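Local coordinates for cell envelope-related transcriptional attenuator domain-containing protein (Streptococcus agalactiae, PDB 3OKZ), which is of uncharacterised function but belongs to the LytR/CpsA/Psr family, whose members probably transfer glycopolymers from lipid carriers to the bacterial cell wall, at residues 119-124 with 161-166; 130-135 with 151-156; 136-141 with 172-177. All coordinates share one frame; numbering follows the deposited sequence.

How the interactions relate
The three contacts fold one part of the LytR/CpsA/Psr domain, passing from helices to ribbons to surface loops. Along the chain, interaction 2 is nested within the loop closed by interaction 1, whereas interaction 3 crosses both, its segments alternating with theirs. Helix 117-126 leads directly into strand 130-134, so interactions 1 and 2, with centres about 13 Å apart, are in contact. Interactions 2 and 3 have centres about 11 Å apart and share the small sheet of strands 140-141 and 152-153; a salt bridge from Lys135 to Glu177 also joins them. Interactions 1 and 3, about 19 Å apart between centres, do not touch. Local strands thus link a buried helix pair to an outer loop.

Interaction 1. Residues 119-124 with 161-166; sequences GLVDLV and NGEQAL
Val121 and Gly162 meet where helices 117-126 and 162-168 cross closely at a glycine in the LytR/CpsA/Psr domain. The axes of the two short pieces approach to 7.8 Å and their directions differ by 127°. The tight part lies around Gly162, which has no side chain to hold the helices apart: its CA comes within 3.7 Å of Val121 CA and makes a CA-H...O contact with Val121 O. The two methyls of Val121 lie against the Gly162-Glu163 peptide, CG2 lying 3.4 Å from Gly162 O while CG1 lies near Glu163 N. One turn on, Val124 divides its two methyls between neighbours. Its CG1, anti to the backbone N (chi1 168°), faces the start of the second helix, 3.7 Å from Gly162 N, and CG2 reaches Ala165 CB. Helix 178-200 closes over Val124 with Val189 and Val193, making this a three-helix junction. Gly162 N is hydrogen-bonded to Asn125 OD1, a direct polar tie between the same two helices just beyond the 119-124 segment. Toward the other end the packing is looser: Leu120 reaches Leu166 only with its CD2, 4.3 Å from Leu166 CA and about as far from its CD1. On the solvent side, exposed Glu163 starts away from the first helix but bends back at chi2, bringing its OE1 within 3.7 Å of Val121 CG2.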
# COMPACT_ATOMS: atom_id res chain seq x y z
N GLY A 119 -1.24 13.45 6.26
CA GLY A 119 0.14 13.16 5.94
C GLY A 119 0.38 13.15 4.45
O GLY A 119 1.36 13.74 3.98
N LEU A 120 -0.49 12.50 3.70
CA LEU A 120 -0.33 12.47 2.25
C LEU A 120 -0.41 13.89 1.76
O LEU A 120 0.49 14.38 1.08
CB LEU A 120 -1.42 11.64 1.57
CG LEU A 120 -1.30 11.71 0.04
CD1 LEU A 120 0.05 11.08 -0.37
CD2 LEU A 120 -2.48 11.01 -0.66
N VAL A 121 -1.51 14.56 2.11
CA VAL A 121 -1.73 15.94 1.70
C VAL A 121 -0.53 16.82 2.02
O VAL A 121 -0.02 17.52 1.15
CB VAL A 121 -3.02 16.52 2.37
CG1 VAL A 121 -2.97 18.04 2.42
CG2 VAL A 121 -4.25 16.08 1.56
N ASP A 122 -0.08 16.78 3.26
CA ASP A 122 1.09 17.57 3.66
C ASP A 122 2.33 17.17 2.86
O ASP A 122 3.07 18.02 2.37
CB ASP A 122 1.38 17.38 5.16
CG ASP A 122 0.37 18.08 6.03
OD1 ASP A 122 0.31 17.77 7.24
OD2 ASP A 122 -0.36 18.96 5.51
N LEU A 123 2.54 15.87 2.74
CA LEU A 123 3.70 15.34 2.02
C LEU A 123 3.79 15.89 0.60
O LEU A 123 4.84 16.37 0.18
CB LEU A 123 3.63 13.81 2.00
CG LEU A 123 4.88 13.08 1.52
CD1 LEU A 123 6.14 13.66 2.18
CD2 LEU A 123 4.70 11.58 1.81
N VAL A 124 2.69 15.83 -0.14
CA VAL A 124 2.70 16.36 -1.48
C VAL A 124 3.06 17.85 -1.43
O VAL A 124 3.98 18.29 -2.13
CB VAL A 124 1.31 16.19 -2.15
CG1 VAL A 124 1.24 17.00 -3.43
CG2 VAL A 124 1.05 14.72 -2.43
N ASN A 161 -2.00 20.29 -5.66
CA ASN A 161 -1.54 20.36 -4.28
C ASN A 161 -1.93 19.07 -3.53
O ASN A 161 -2.47 18.13 -4.11
CB ASN A 161 -2.15 21.56 -3.55
CG ASN A 161 -3.66 21.44 -3.37
OD1 ASN A 161 -4.43 21.85 -4.24
ND2 ASN A 161 -4.09 20.86 -2.25
N GLY A 162 -1.64 19.06 -2.24
CA GLY A 162 -1.96 17.92 -1.40
C GLY A 162 -3.43 17.56 -1.46
O GLY A 162 -3.77 16.43 -1.78
N GLU A 163 -4.29 18.52 -1.18
CA GLU A 163 -5.75 18.32 -1.19
C GLU A 163 -6.21 17.70 -2.51
O GLU A 163 -6.96 16.72 -2.52
CB GLU A 163 -6.46 19.67 -0.96
CG GLU A 163 -7.53 19.69 0.13
CD GLU A 163 -6.99 19.43 1.54
OE1 GLU A 163 -7.13 18.30 2.04
OE2 GLU A 163 -6.44 20.38 2.15
N GLN A 164 -5.77 18.27 -3.62
CA GLN A 164 -6.11 17.76 -4.95
C GLN A 164 -5.55 16.37 -5.10
O GLN A 164 -6.24 15.45 -5.53
CB GLN A 164 -5.50 18.64 -6.04
CG GLN A 164 -5.88 20.09 -5.99
CD GLN A 164 -5.39 20.84 -7.21
OE1 GLN A 164 -6.08 20.92 -8.22
NE2 GLN A 164 -4.18 21.37 -7.12
N ALA A 165 -4.28 16.23 -4.76
CA ALA A 165 -3.60 14.94 -4.85
C ALA A 165 -4.41 13.84 -4.16
O ALA A 165 -4.51 12.72 -4.66
CB ALA A 165 -2.20 15.04 -4.24
N LEU A 166 -4.97 14.17 -3.00
CA LEU A 166 -5.78 13.21 -2.26
C LEU A 166 -6.96 12.78 -3.13
O LEU A 166 -7.20 11.59 -3.32
CB LEU A 166 -6.28 13.83 -0.95
CG LEU A 166 -7.29 13.01 -0.13
CD1 LEU A 166 -6.71 11.66 0.19
CD2 LEU A 166 -7.62 13.74 1.16

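Interaction 2. Residues 130-135 with 151-156; sequences ITVTNK and AVVEPG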
# COMPACT_ATOMS: atom_id res chain seq x y z
N ILE A 130 2.81 18.33 -6.93
CA ILE A 130 3.18 17.48 -8.06
C ILE A 130 2.30 17.73 -9.27
O ILE A 130 1.22 18.34 -9.16
CB ILE A 130 3.07 16.00 -7.73
CG1 ILE A 130 1.60 15.65 -7.48
CG2 ILE A 130 3.95 15.65 -6.54
CD1 ILE A 130 1.37 14.17 -7.24
N THR A 131 2.78 17.24 -10.41
CA THR A 131 2.11 17.38 -11.70
C THR A 131 1.52 16.07 -12.22
O THR A 131 2.25 15.11 -12.42
CB THR A 131 3.13 17.91 -12.75
OG1 THR A 131 3.43 19.28 -12.46
CG2 THR A 131 2.59 17.80 -14.17
N VAL A 132 0.20 16.05 -12.42
CA VAL A 132 -0.49 14.86 -12.95
C VAL A 132 -1.39 15.23 -14.11
O VAL A 132 -1.82 16.38 -14.23
CB VAL A 132 -1.38 14.16 -11.90
CG1 VAL A 132 -0.52 13.55 -10.80
CG2 VAL A 132 -2.43 15.13 -11.35
N THR A 133 -1.69 14.24 -14.95
CA THR A 133 -2.53 14.44 -16.13
C THR A 133 -3.88 13.71 -16.00
O THR A 133 -3.92 12.50 -15.82
CB THR A 133 -1.82 13.92 -17.40
OG1 THR A 133 -0.53 14.54 -17.53
CG2 THR A 133 -2.65 14.20 -18.64
N ASN A 134 -4.97 14.47 -16.10
CA ASN A 134 -6.31 13.90 -15.99
C ASN A 134 -6.77 13.48 -17.37
O ASN A 134 -7.29 14.28 -18.14
CB ASN A 134 -7.28 14.93 -15.41
CG ASN A 134 -8.73 14.49 -15.53
OD1 ASN A 134 -9.05 13.32 -15.34
ND2 ASN A 134 -9.61 15.44 -15.83
N LYS A 135 -6.59 12.20 -17.68
CA LYS A 135 -6.95 11.68 -19.00
C LYS A 135 -8.43 11.79 -19.32
O LYS A 135 -8.82 11.61 -20.47
CB LYS A 135 -6.50 10.22 -19.12
CG LYS A 135 -7.08 9.32 -18.04
CD LYS A 135 -6.74 7.85 -18.23
CE LYS A 135 -7.43 7.02 -17.14
NZ LYS A 135 -7.21 5.56 -17.30
N ALA A 151 -12.35 19.50 -3.61
CA ALA A 151 -11.28 19.74 -4.58
C ALA A 151 -11.40 18.80 -5.76
O ALA A 151 -12.00 17.72 -5.65
CB ALA A 151 -9.93 19.58 -3.93
N VAL A 152 -10.81 19.20 -6.88
CA VAL A 152 -10.87 18.42 -8.11
C VAL A 152 -9.65 18.65 -8.98
O VAL A 152 -8.86 19.56 -8.74
CB VAL A 152 -12.10 18.84 -8.96
CG1 VAL A 152 -13.34 18.99 -8.07
CG2 VAL A 152 -11.80 20.14 -9.70
N VAL A 153 -9.50 17.83 -10.01
CA VAL A 153 -8.39 17.98 -10.94
C VAL A 153 -8.98 18.13 -12.35
O VAL A 153 -9.48 17.17 -12.94
CB VAL A 153 -7.42 16.77 -10.88
CG1 VAL A 153 -6.25 16.96 -11.84
CG2 VAL A 153 -6.91 16.60 -9.46
N GLU A 154 -8.93 19.35 -12.88
CA GLU A 154 -9.47 19.63 -14.21
C GLU A 154 -8.79 18.77 -15.26
O GLU A 154 -7.68 18.31 -15.06
CB GLU A 154 -9.30 21.12 -14.54
CG GLU A 154 -10.17 22.03 -13.68
CD GLU A 154 -11.66 21.83 -13.93
OE1 GLU A 154 -12.48 22.07 -13.00
OE2 GLU A 154 -12.01 21.44 -15.08
N PRO A 155 -9.47 18.54 -16.41
CA PRO A 155 -8.86 17.72 -17.46
C PRO A 155 -7.55 18.32 -17.92
O PRO A 155 -7.40 19.54 -17.90
CB PRO A 155 -9.92 17.72 -18.57
CG PRO A 155 -11.19 17.83 -17.80
CD PRO A 155 -10.86 18.88 -16.75
N GLY A 156 -6.62 17.46 -18.31
CA GLY A 156 -5.33 17.93 -18.77
C GLY A 156 -4.21 17.71 -17.77
O GLY A 156 -4.32 16.85 -16.89
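Asn134 and Gly156 form the terminal pair of a two-stranded antiparallel ribbon made by strands 130-134 and 156-160. The main-chain bonds come first. Asn134 N donates to Gly156 O at 2.6 Å with an angle of 159° at the hydrogen, and Gly156 N returns a longer bond to Asn134 O, 3.3 Å, that is nearly straight. This is a hydrogen-bonded antiparallel pair, and the ladder continues through Val132 with His158 and Ile130 with Ile160. Gly156 adopts a positive phi of 105°, a backbone conformation suited to glycine at the point where the chain enters its strand. A CA-H...O contact from Thr133 supplements the pair at Gly156 O, beside which the Thr133 methyl CG2 also lies at 3.6 Å. Thr133 OG1 shares a hydrogen bond with Thr157 OG1. Apolar packing is modest: Val132 CG2 and Val153 CG1 meet at 4.3 Å, joining the ribbon to the weakly bonded strand 152-153, which comes just before strand 156-160. The polar side chain of Asn134 does the remaining work. With CG anti to the backbone N (chi1 169°), its amide extends across the bend at Val153, Glu154 and Pro155, where ND2 donates to Phe138 O and ties in the neighbouring loop. Nearer the backbone, Asn134 CB sits 3.4 Å from Glu154 O.

Interaction 3. Residues 136-141 with 172-177; sequences FDFPIS and RYDDPE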
# COMPACT_ATOMS: atom_id res chain seq x y z
N PHE A 136 -9.25 12.11 -18.33
CA PHE A 136 -10.69 12.23 -18.55
C PHE A 136 -11.15 13.56 -19.14
O PHE A 136 -10.36 14.48 -19.36
CB PHE A 136 -11.45 11.98 -17.25
CG PHE A 136 -11.11 10.68 -16.58
CD1 PHE A 136 -10.25 10.65 -15.49
CD2 PHE A 136 -11.62 9.49 -17.07
CE1 PHE A 136 -9.91 9.45 -14.89
CE2 PHE A 136 -11.28 8.27 -16.48
CZ PHE A 136 -10.43 8.25 -15.39
N ASP A 137 -12.45 13.65 -19.39
CA ASP A 137 -13.06 14.84 -19.94
C ASP A 137 -13.66 15.67 -18.82
O ASP A 137 -13.76 16.88 -18.93
CB ASP A 137 -14.15 14.45 -20.92
CG ASP A 137 -13.63 14.27 -22.32
OD1 ASP A 137 -12.56 13.65 -22.48
OD2 ASP A 137 -14.30 14.76 -23.25
N PHE A 138 -14.05 15.00 -17.75
CA PHE A 138 -14.65 15.66 -16.59
C PHE A 138 -13.60 15.89 -15.52
O PHE A 138 -12.45 15.48 -15.67
CB PHE A 138 -15.77 14.79 -16.03
CG PHE A 138 -15.41 13.34 -15.95
CD1 PHE A 138 -15.36 12.55 -17.10
CD2 PHE A 138 -15.06 12.77 -14.73
CE1 PHE A 138 -14.96 11.22 -17.04
CE2 PHE A 138 -14.66 11.44 -14.66
CZ PHE A 138 -14.60 10.67 -15.82
N PRO A 139 -13.97 16.58 -14.42
CA PRO A 139 -13.00 16.83 -13.35
C PRO A 139 -12.92 15.62 -12.43
O PRO A 139 -13.95 15.07 -12.03
CB PRO A 139 -13.57 18.05 -12.63
CG PRO A 139 -14.52 18.66 -13.62
CD PRO A 139 -15.14 17.45 -14.26
N ILE A 140 -11.71 15.20 -12.09
CA ILE A 140 -11.55 14.08 -11.19
C ILE A 140 -12.02 14.61 -9.85
O ILE A 140 -11.52 15.63 -9.38
CB ILE A 140 -10.08 13.64 -11.09
CG1 ILE A 140 -9.63 13.03 -12.41
CG2 ILE A 140 -9.91 12.64 -9.97
CD1 ILE A 140 -8.24 12.43 -12.37
N SER A 141 -13.00 13.95 -9.24
CA SER A 141 -13.51 14.43 -7.97
C SER A 141 -14.30 13.38 -7.20
O SER A 141 -14.73 12.36 -7.75
CB SER A 141 -14.39 15.66 -8.18
OG SER A 141 -15.76 15.35 -8.01
N ARG A 172 -12.76 6.81 -7.97
CA ARG A 172 -12.98 5.43 -8.33
C ARG A 172 -14.19 5.20 -9.24
O ARG A 172 -14.06 4.62 -10.32
CB ARG A 172 -13.17 4.63 -7.04
CG ARG A 172 -13.46 3.14 -7.17
CD ARG A 172 -13.94 2.62 -5.82
NE ARG A 172 -13.65 1.21 -5.58
CZ ARG A 172 -14.17 0.20 -6.27
NH1 ARG A 172 -15.04 0.43 -7.26
NH2 ARG A 172 -13.84 -1.05 -5.97
N TYR A 173 -15.34 5.69 -8.82
CA TYR A 173 -16.60 5.48 -9.53
C TYR A 173 -16.77 6.05 -10.91
O TYR A 173 -17.65 5.61 -11.65
CB TYR A 173 -17.74 5.89 -8.61
CG TYR A 173 -17.66 5.13 -7.33
CD1 TYR A 173 -17.61 3.73 -7.35
CD2 TYR A 173 -17.53 5.77 -6.11
CE1 TYR A 173 -17.43 3.00 -6.19
CE2 TYR A 173 -17.35 5.04 -4.93
CZ TYR A 173 -17.30 3.66 -4.98
OH TYR A 173 -17.11 2.93 -3.84
N ASP A 174 -15.95 7.01 -11.28
CA ASP A 174 -16.06 7.54 -12.62
C ASP A 174 -15.01 6.88 -13.48
O ASP A 174 -14.88 7.19 -14.66
CB ASP A 174 -15.90 9.04 -12.59
CG ASP A 174 -17.06 9.71 -11.95
OD1 ASP A 174 -18.18 9.52 -12.45
OD2 ASP A 174 -16.86 10.42 -10.94
N ASP A 175 -14.25 5.97 -12.87
CA ASP A 175 -13.21 5.26 -13.59
C ASP A 175 -13.65 3.83 -13.89
O ASP A 175 -13.85 3.01 -12.99
CB ASP A 175 -11.89 5.25 -12.79
CG ASP A 175 -10.70 4.74 -13.60
OD1 ASP A 175 -10.90 4.31 -14.76
OD2 ASP A 175 -9.55 4.77 -13.09
N PRO A 176 -13.83 3.53 -15.18
CA PRO A 176 -14.25 2.20 -15.62
C PRO A 176 -13.39 1.10 -14.98
O PRO A 176 -13.85 -0.00 -14.74
CB PRO A 176 -14.05 2.26 -17.13
CG PRO A 176 -14.31 3.70 -17.45
CD PRO A 176 -13.61 4.43 -16.32
N GLU A 177 -12.13 1.43 -14.70
CA GLU A 177 -11.21 0.45 -14.10
C GLU A 177 -11.38 0.34 -12.58
O GLU A 177 -10.65 -0.38 -11.92
CB GLU A 177 -9.77 0.82 -14.43
CG GLU A 177 -9.48 0.87 -15.92
CD GLU A 177 -8.42 1.89 -16.26
OE1 GLU A 177 -8.69 3.11 -16.10
OE2 GLU A 177 -7.31 1.48 -16.68
O HOH W 1 -13.87 11.94 -11.14
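Phe136 and Asp175 are the pair with the nearest CA atoms, yet these stay 8.9 Å apart, so side chains and one water bridge the gap. Residues 136-141 run as an irregular loop into the weakly bonded strand 140-141. In the other segment, Arg172 to Asp175 form a type I beta turn, closed by the 2.9 Å bond from Asp175 N to Arg172 O. Two phenylalanines face this turn. Phe136 CB lies over one face of the Phe138 ring, offset toward its rim, and the Phe136 ring presents its edge to the Asp175 carboxylate, Phe136 CZ being 3.9 Å from Asp175 CG with the planes 75° apart. That carboxylate caps the turn leading into helix 178-200 in the LytR/CpsA/Psr domain: Asp175 OD1 accepts from Glu177 N at 3.1 Å, a capping bond arriving from 65° out of the carboxylate plane. OD2 forms a salt bridge with Arg185 of the same helix, so both oxygens are engaged and the group is held at the ring's edge. Phe138, its CG between the backbone N and carbonyl carbon (chi1 44°), meets Asp174 instead; CE2 is 3.4 Å from Asp174 CB, and CZ passes near Asp174 O. A water in the plane of the Phe138 ring, at its edge, accepts from Ser141 N at 2.9 Å and donates a weak bond to Asp174 OD2.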